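Local coordinates for putative Outer membrane protein (Helicobacter pylori, PDB 6GW5) that probably acts as an outer membrane adhesin (SabA), this chain being its extracellular, lectin-like adhesin domain, at residues E10-L15 against N375-K380. Numbering follows the deposited sequence.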
loop_
_atom_site.group_PDB
_atom_site.type_symbol
_atom_site.label_atom_id
_atom_site.label_comp_id
_atom_site.label_asym_id
_atom_site.label_seq_id
_atom_site.Cartn_x
_atom_site.Cartn_y
_atom_site.Cartn_z
ATOM N N GLU A 10 18.993 -36.152 15.335
ATOM C CA GLU A 10 19.272 -34.887 14.675
ATOM C C GLU A 10 19.722 -35.120 13.225
ATOM O O GLU A 10 19.542 -34.239 12.385
ATOM C CB GLU A 10 20.148 -33.902 15.481
ATOM C CG GLU A 10 21.302 -34.432 16.344
ATOM C CD GLU A 10 22.557 -34.703 15.534
ATOM O OE1 GLU A 10 23.673 -34.336 15.989
ATOM O OE2 GLU A 10 22.449 -35.239 14.417
ATOM N N LYS A 11 20.310 -36.282 12.953
ATOM C CA LYS A 11 20.565 -36.681 11.582
ATOM C C LYS A 11 19.234 -36.905 10.873
ATOM O O LYS A 11 19.050 -36.482 9.716
ATOM C CB LYS A 11 21.485 -37.898 11.528
ATOM C CG LYS A 11 22.890 -37.499 11.934
ATOM C CD LYS A 11 23.987 -38.452 11.514
ATOM C CE LYS A 11 25.292 -37.617 11.493
ATOM N NZ LYS A 11 26.521 -38.278 10.985
ATOM N N TYR A 12 18.284 -37.509 11.579
ATOM C CA TYR A 12 16.975 -37.736 10.990
ATOM C C TYR A 12 16.314 -36.408 10.696
ATOM O O TYR A 12 15.776 -36.222 9.617
ATOM C CB TYR A 12 16.060 -38.601 11.879
ATOM C CG TYR A 12 16.303 -40.108 11.892
ATOM C CD1 TYR A 12 17.213 -40.730 11.034
ATOM C CD2 TYR A 12 15.593 -40.920 12.785
ATOM C CE1 TYR A 12 17.416 -42.107 11.070
ATOM C CE2 TYR A 12 15.795 -42.299 12.834
ATOM C CZ TYR A 12 16.700 -42.899 11.968
ATOM O OH TYR A 12 16.910 -44.269 12.014
ATOM N N GLU A 13 16.357 -35.499 11.659
ATOM C CA GLU A 13 15.658 -34.237 11.513
ATOM C C GLU A 13 16.284 -33.426 10.381
ATOM O O GLU A 13 15.617 -32.703 9.675
ATOM C CB GLU A 13 15.614 -33.481 12.841
ATOM C CG GLU A 13 14.428 -32.541 12.930
ATOM C CD GLU A 13 14.549 -31.418 13.960
ATOM O OE1 GLU A 13 13.513 -31.217 14.619
ATOM O OE2 GLU A 13 15.611 -30.729 14.125
ATOM N N GLN A 14 17.565 -33.621 10.172
ATOM C CA GLN A 14 18.266 -32.905 9.136
ATOM C C GLN A 14 17.978 -33.448 7.736
ATOM O O GLN A 14 17.881 -32.694 6.779
ATOM C CB GLN A 14 19.773 -32.929 9.386
ATOM C CG GLN A 14 20.386 -31.553 9.416
ATOM C CD GLN A 14 20.859 -31.100 8.087
ATOM O OE1 GLN A 14 21.680 -31.772 7.512
ATOM N NE2 GLN A 14 20.366 -29.982 7.592
ATOM N N LEU A 15 17.890 -34.760 7.616
ATOM C CA LEU A 15 17.567 -35.366 6.341
ATOM C C LEU A 15 16.146 -34.952 5.929
ATOM O O LEU A 15 15.866 -34.623 4.777
ATOM C CB LEU A 15 17.695 -36.883 6.432
ATOM C CG LEU A 15 17.205 -37.673 5.214
ATOM C CD1 LEU A 15 17.986 -37.330 3.963
ATOM C CD2 LEU A 15 17.299 -39.169 5.478
ATOM N N ASN A 375 20.863 -47.707 13.383
ATOM C CA ASN A 375 19.880 -47.122 12.503
ATOM C C ASN A 375 18.761 -48.104 12.252
ATOM O O ASN A 375 19.006 -49.206 11.767
ATOM C CB ASN A 375 20.489 -46.727 11.175
ATOM C CG ASN A 375 19.460 -46.241 10.193
ATOM O OD1 ASN A 375 18.516 -45.530 10.560
ATOM N ND2 ASN A 375 19.594 -46.669 8.954
ATOM N N GLN A 376 17.545 -47.637 12.533
ATOM C CA GLN A 376 16.313 -48.374 12.387
ATOM C C GLN A 376 15.595 -48.117 11.033
ATOM O O GLN A 376 14.889 -48.983 10.525
ATOM C CB GLN A 376 15.383 -47.914 13.534
ATOM C CG GLN A 376 14.312 -48.912 13.913
ATOM C CD GLN A 376 14.520 -49.608 15.261
ATOM O OE1 GLN A 376 15.649 -49.881 15.687
ATOM N NE2 GLN A 376 13.403 -49.927 15.929
ATOM N N VAL A 377 15.780 -46.943 10.430
ATOM C CA VAL A 377 15.043 -46.596 9.198
ATOM C C VAL A 377 15.811 -46.788 7.892
ATOM O O VAL A 377 16.930 -46.277 7.720
ATOM C CB VAL A 377 14.558 -45.137 9.220
ATOM C CG1 VAL A 377 13.691 -44.837 8.002
ATOM C CG2 VAL A 377 13.770 -44.869 10.495
ATOM N N ASN A 378 15.169 -47.458 6.934
ATOM C CA ASN A 378 15.756 -47.626 5.602
ATOM C C ASN A 378 15.699 -46.346 4.776
ATOM O O ASN A 378 14.651 -45.804 4.522
ATOM C CB ASN A 378 15.080 -48.735 4.811
ATOM C CG ASN A 378 15.738 -48.963 3.456
ATOM O OD1 ASN A 378 16.857 -48.522 3.215
ATOM N ND2 ASN A 378 15.018 -49.594 2.548
ATOM N N THR A 379 16.868 -45.925 4.339
ATOM C CA THR A 379 17.098 -44.615 3.768
ATOM C C THR A 379 17.886 -44.683 2.442
ATOM O O THR A 379 18.196 -43.677 1.810
ATOM C CB THR A 379 17.817 -43.891 4.932
ATOM O OG1 THR A 379 17.027 -42.810 5.441
ATOM C CG2 THR A 379 19.148 -43.469 4.571
ATOM N N LYS A 380 18.231 -45.895 2.062
ATOM C CA LYS A 380 18.882 -46.138 0.814
ATOM C C LYS A 380 18.022 -45.623 -0.348
ATOM O O LYS A 380 16.849 -46.015 -0.504
ATOM C CB LYS A 380 19.167 -47.645 0.658
ATOM C CG LYS A 380 19.714 -48.099 -0.695
ATOM C CD LYS A 380 21.190 -47.757 -0.874
ATOM C CE LYS A 380 21.781 -48.335 -2.177
ATOM N NZ LYS A 380 22.625 -49.569 -2.041
#
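Tyr-12 and Leu-15, on one side of helix 3-32, meet Asn-375, Val-377 and Thr-379 of a loop in a small, largely buried helix-to-loop contact. It lies far out on the domain, with its centre about 46 Å from the centre of the chain, where the N-terminal helix packs with the C-terminal part. The polar part is a side-chain bond. The hydroxyl of Tyr-12 donates to Asn-375, with OH to OD1 at 2.5 Å. OD1 lies at the ring edge, near the ring plane, while the amide plane is turned 69° from the ring. The hydroxyl approaches almost straight on to the carbonyl, at a C=O...donor angle of 162°. The CA-CB bond of Tyr-12 does not aim at the loop; CG set anti to the carbonyl carbon (chi1 -78°) lets the side chain reach across and brings its hydroxyl end nearer.

Asn-375 OD1 takes a second bond, from Val-377 N at 3.1 Å, which makes residues 375-377 an Asx turn. This donor sits well above the carbonyl plane. Asn-375 ND2 in turn donates to Val-377 O at 3.0 Å. Both ends of the amide are thus tied to Val-377, which fixes its rotation and presents OD1 to the tyrosine.

Val-377 CG2 packs obliquely against the phenol end of the ring, 3.8 Å from Tyr-12 CZ. Further along the helix, Leu-15 CD2 rests 3.7 Å from Thr-379 OG1, a van der Waals contact. The 10-15 segment falls within a predicted coiled coil. Helix 403-415 adds Leu-409 and Leu-413 against Tyr-12 and Ala-412 against Val-377. Helix 348-370 meets the loop through Ile-369 at Asn-375 and Ser-366 at Thr-379.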